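Local atomic coordinates of universal stress protein (Archaeoglobus fulgidus, PDB entry 6HCD), a protein that belongs to the universal stress protein A family and probably takes part in the cell's response to stress, though its exact function is not established. Residues Leu99-Glu104 / Ala113-Ala118. Residues are numbered along the deposited sequence; the frame is centred on the assembly and turned at random.
Sequences LVRGKE and ADEVDA
A surface salt bridge between Arg101 and Glu115 spans the strand-loop-helix unit of a universal stress protein's alpha/beta fold, linking the loop after parallel strand 94-100 to the last turn of helix 105-115. The two side chains approach from opposite directions. Arg101 NH1 lies 2.7 Å from Glu115 OE1 in a nearly straight hydrogen bond (167°), which uses the syn side of the carboxylate, while NH2 adds a weak, bent bond to the same oxygen at 3.3 Å. Because one oxygen takes both, and the guanidinium and carboxylate planes stand 72° apart, the pair does not form the flat, two-oxygen bridge. The arginine chain bends at chi3 (-66°) before its guanidinium edge meets Glu115 OE1. Arg101 NE forms a salt bridge with Asp108 OD1, about two turns before Glu115; Leu99 CD2 sits on one guanidinium face, 4.2 Å above the plane of Arg101 and offset toward the rim. Replacing Arg101 with an alanine would probably leave the Glu115 carboxylate without its salt-bridge mate and Asp108 without its salt bridge to Arg101. Beyond Glu115 the helix closes with a Schellman motif, Asp117 taking positive phi and Ala118 N bonding back to Ala113 O. Lys103, extended beyond CB, puts NZ in a salt bridge with Asp111 OD2. Lys103 NZ remains 4.3 Å from Glu115 OE2, where the opposite charges probably attract, though beyond a salt bridge.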
ATOM      1  N   LEU A  99       4.123  -0.664 -21.247  1.00 14.74           N
ATOM      2  CA  LEU A  99       2.823  -1.237 -21.593  1.00 19.78           C
ATOM      3  C   LEU A  99       2.073  -0.278 -22.522  1.00 18.00           C
ATOM      4  O   LEU A  99       1.659   0.808 -22.122  1.00 17.76           O
ATOM      5  CB  LEU A  99       2.016  -1.509 -20.321  1.00 17.40           C
ATOM      6  CG  LEU A  99       2.693  -2.368 -19.255  1.00 20.72           C
ATOM      7  CD1 LEU A  99       1.837  -2.450 -18.006  1.00 19.04           C
ATOM      8  CD2 LEU A  99       3.018  -3.757 -19.786  1.00 21.15           C
ATOM      9  N   VAL A 100       1.882  -0.714 -23.770  1.00 17.97           N
ATOM     10  CA  VAL A 100       1.041  -0.026 -24.726  1.00 15.86           C
ATOM     11  C   VAL A 100       0.037  -1.059 -25.244  1.00 15.88           C
ATOM     12  O   VAL A 100       0.331  -1.816 -26.151  1.00 16.65           O
ATOM     13  CB  VAL A 100       1.874   0.623 -25.847  1.00 17.82           C
ATOM     14  CG1 VAL A 100       1.007   1.460 -26.757  1.00 22.02           C
ATOM     15  CG2 VAL A 100       2.999   1.476 -25.286  1.00 20.40           C
ATOM     16  N   ARG A 101      -1.121  -1.120 -24.586  1.00 17.86           N
ATOM     17  CA  ARG A 101      -2.029  -2.263 -24.655  1.00 26.11           C
ATOM     18  C   ARG A 101      -3.487  -1.810 -24.832  1.00 32.27           C
ATOM     19  O   ARG A 101      -4.414  -2.616 -24.666  1.00 21.21           O
ATOM     20  CB  ARG A 101      -1.899  -3.081 -23.362  1.00 20.90           C
ATOM     21  CG  ARG A 101      -0.471  -3.450 -22.998  1.00 28.82           C
ATOM     22  CD  ARG A 101      -0.371  -4.748 -22.219  1.00 28.26           C
ATOM     23  NE  ARG A 101      -0.975  -4.667 -20.899  1.00 19.34           N
ATOM     24  CZ  ARG A 101      -0.940  -5.639 -19.992  1.00 30.03           C
ATOM     25  NH1 ARG A 101      -0.450  -6.821 -20.331  1.00 18.75           N
ATOM     26  NH2 ARG A 101      -1.394  -5.423 -18.761  1.00 18.29           N
ATOM     27  N   GLY A 102      -3.693  -0.536 -25.176  1.00 19.68           N
ATOM     28  CA  GLY A 102      -5.024   0.024 -25.397  1.00 25.96           C
ATOM     29  C   GLY A 102      -5.854   0.137 -24.127  1.00 27.06           C
ATOM     30  O   GLY A 102      -7.061   0.189 -24.207  1.00 23.72           O
ATOM     31  N   LYS A 103      -5.210   0.212 -22.955  1.00 24.67           N
ATOM     32  CA  LYS A 103      -5.916   0.306 -21.672  1.00 23.62           C
ATOM     33  C   LYS A 103      -5.599   1.636 -20.990  1.00 22.70           C
ATOM     34  O   LYS A 103      -4.609   2.292 -21.320  1.00 23.76           O
ATOM     35  CB  LYS A 103      -5.492  -0.849 -20.761  1.00 25.57           C
ATOM     36  CG  LYS A 103      -5.913  -2.225 -21.247  1.00 28.31           C
ATOM     37  CD  LYS A 103      -5.462  -3.346 -20.330  1.00 41.32           C
ATOM     38  CE  LYS A 103      -5.981  -4.699 -20.760  1.00 34.81           C
ATOM     39  NZ  LYS A 103      -5.451  -5.771 -19.886  1.00 60.98           N
ATOM     40  N   GLU A 104      -6.457   2.018 -20.042  1.00 27.06           N
ATOM     41  CA  GLU A 104      -6.165   3.131 -19.147  1.00 23.39           C
ATOM     42  C   GLU A 104      -5.076   2.676 -18.178  1.00 19.55           C
ATOM     43  O   GLU A 104      -5.045   1.503 -17.793  1.00 17.78           O
ATOM     44  CB  GLU A 104      -7.419   3.561 -18.384  1.00 39.02           C
ATOM     45  CG  GLU A 104      -8.582   4.006 -19.261  1.00 51.00           C
ATOM     46  CD  GLU A 104      -8.382   5.311 -20.011  1.00 38.87           C
ATOM     47  OE1 GLU A 104      -7.432   6.061 -19.684  1.00 44.35           O
ATOM     48  OE2 GLU A 104      -9.187   5.584 -20.922  1.00 98.17           O
ATOM     49  N   ALA A 113       0.091  -6.726 -13.000  1.00 11.29           N
ATOM     50  CA  ALA A 113       0.437  -7.298 -11.701  1.00 11.33           C
ATOM     51  C   ALA A 113      -0.165  -8.706 -11.555  1.00 11.91           C
ATOM     52  O   ALA A 113       0.490  -9.600 -11.047  1.00 12.59           O
ATOM     53  CB  ALA A 113      -0.026  -6.386 -10.597  1.00 11.12           C
ATOM     54  N   ASP A 114      -1.405  -8.882 -12.005  1.00 12.73           N
ATOM     55  CA  ASP A 114      -2.057 -10.222 -11.980  1.00 14.79           C
ATOM     56  C   ASP A 114      -1.350 -11.177 -12.953  1.00 14.45           C
ATOM     57  O   ASP A 114      -1.123 -12.338 -12.640  1.00 14.84           O
ATOM     58  CB  ASP A 114      -3.552 -10.110 -12.280  1.00 15.52           C
ATOM     59  CG  ASP A 114      -4.359  -9.489 -11.158  1.00 15.76           C
ATOM     60  OD1 ASP A 114      -3.832  -9.412 -10.024  1.00 17.01           O
ATOM     61  OD2 ASP A 114      -5.504  -9.064 -11.431  1.00 15.78           O
ATOM     62  N   GLU A 115      -0.982 -10.672 -14.133  1.00 15.49           N
ATOM     63  CA  GLU A 115      -0.376 -11.490 -15.190  1.00 15.65           C
ATOM     64  C   GLU A 115       0.974 -12.057 -14.723  1.00 21.53           C
ATOM     65  O   GLU A 115       1.316 -13.169 -15.089  1.00 16.64           O
ATOM     66  CB  GLU A 115      -0.223 -10.684 -16.479  1.00 18.67           C
ATOM     67  CG  GLU A 115      -1.543 -10.430 -17.186  1.00 23.95           C
ATOM     68  CD  GLU A 115      -1.612  -9.175 -18.042  1.00 19.35           C
ATOM     69  OE1 GLU A 115      -0.564  -8.583 -18.317  1.00 27.59           O
ATOM     70  OE2 GLU A 115      -2.721  -8.787 -18.416  1.00 25.88           O
ATOM     71  N   VAL A 116       1.739 -11.289 -13.937  1.00 16.49           N
ATOM     72  CA  VAL A 116       3.078 -11.710 -13.504  1.00 15.03           C
ATOM     73  C   VAL A 116       3.040 -12.263 -12.073  1.00 14.89           C
ATOM     74  O   VAL A 116       4.096 -12.566 -11.516  1.00 15.49           O
ATOM     75  CB  VAL A 116       4.126 -10.592 -13.648  1.00 16.72           C
ATOM     76  CG1 VAL A 116       4.184 -10.082 -15.075  1.00 14.75           C
ATOM     77  CG2 VAL A 116       3.898  -9.458 -12.661  1.00 14.94           C
ATOM     78  N   ASP A 117       1.845 -12.381 -11.486  1.00 14.91           N
ATOM     79  CA  ASP A 117       1.653 -12.897 -10.130  1.00 17.33           C
ATOM     80  C   ASP A 117       2.527 -12.120  -9.130  1.00 23.56           C
ATOM     81  O   ASP A 117       3.266 -12.719  -8.343  1.00 14.87           O
ATOM     82  CB  ASP A 117       1.927 -14.402 -10.067  1.00 23.18           C
ATOM     83  CG  ASP A 117       1.417 -15.079  -8.799  1.00 34.17           C
ATOM     84  OD1 ASP A 117       0.480 -14.556  -8.179  1.00 22.11           O
ATOM     85  OD2 ASP A 117       1.969 -16.126  -8.436  1.00 39.58           O
ATOM     86  N   ALA A 118       2.424 -10.781  -9.169  1.00 13.76           N
ATOM     87  CA  ALA A 118       3.261  -9.886  -8.368  1.00 13.88           C
ATOM     88  C   ALA A 118       2.996 -10.109  -6.876  1.00 15.65           C
ATOM     89  O   ALA A 118       1.845 -10.406  -6.472  1.00 15.35           O
ATOM     90  CB  ALA A 118       2.977  -8.445  -8.744  1.00 12.69           C
TER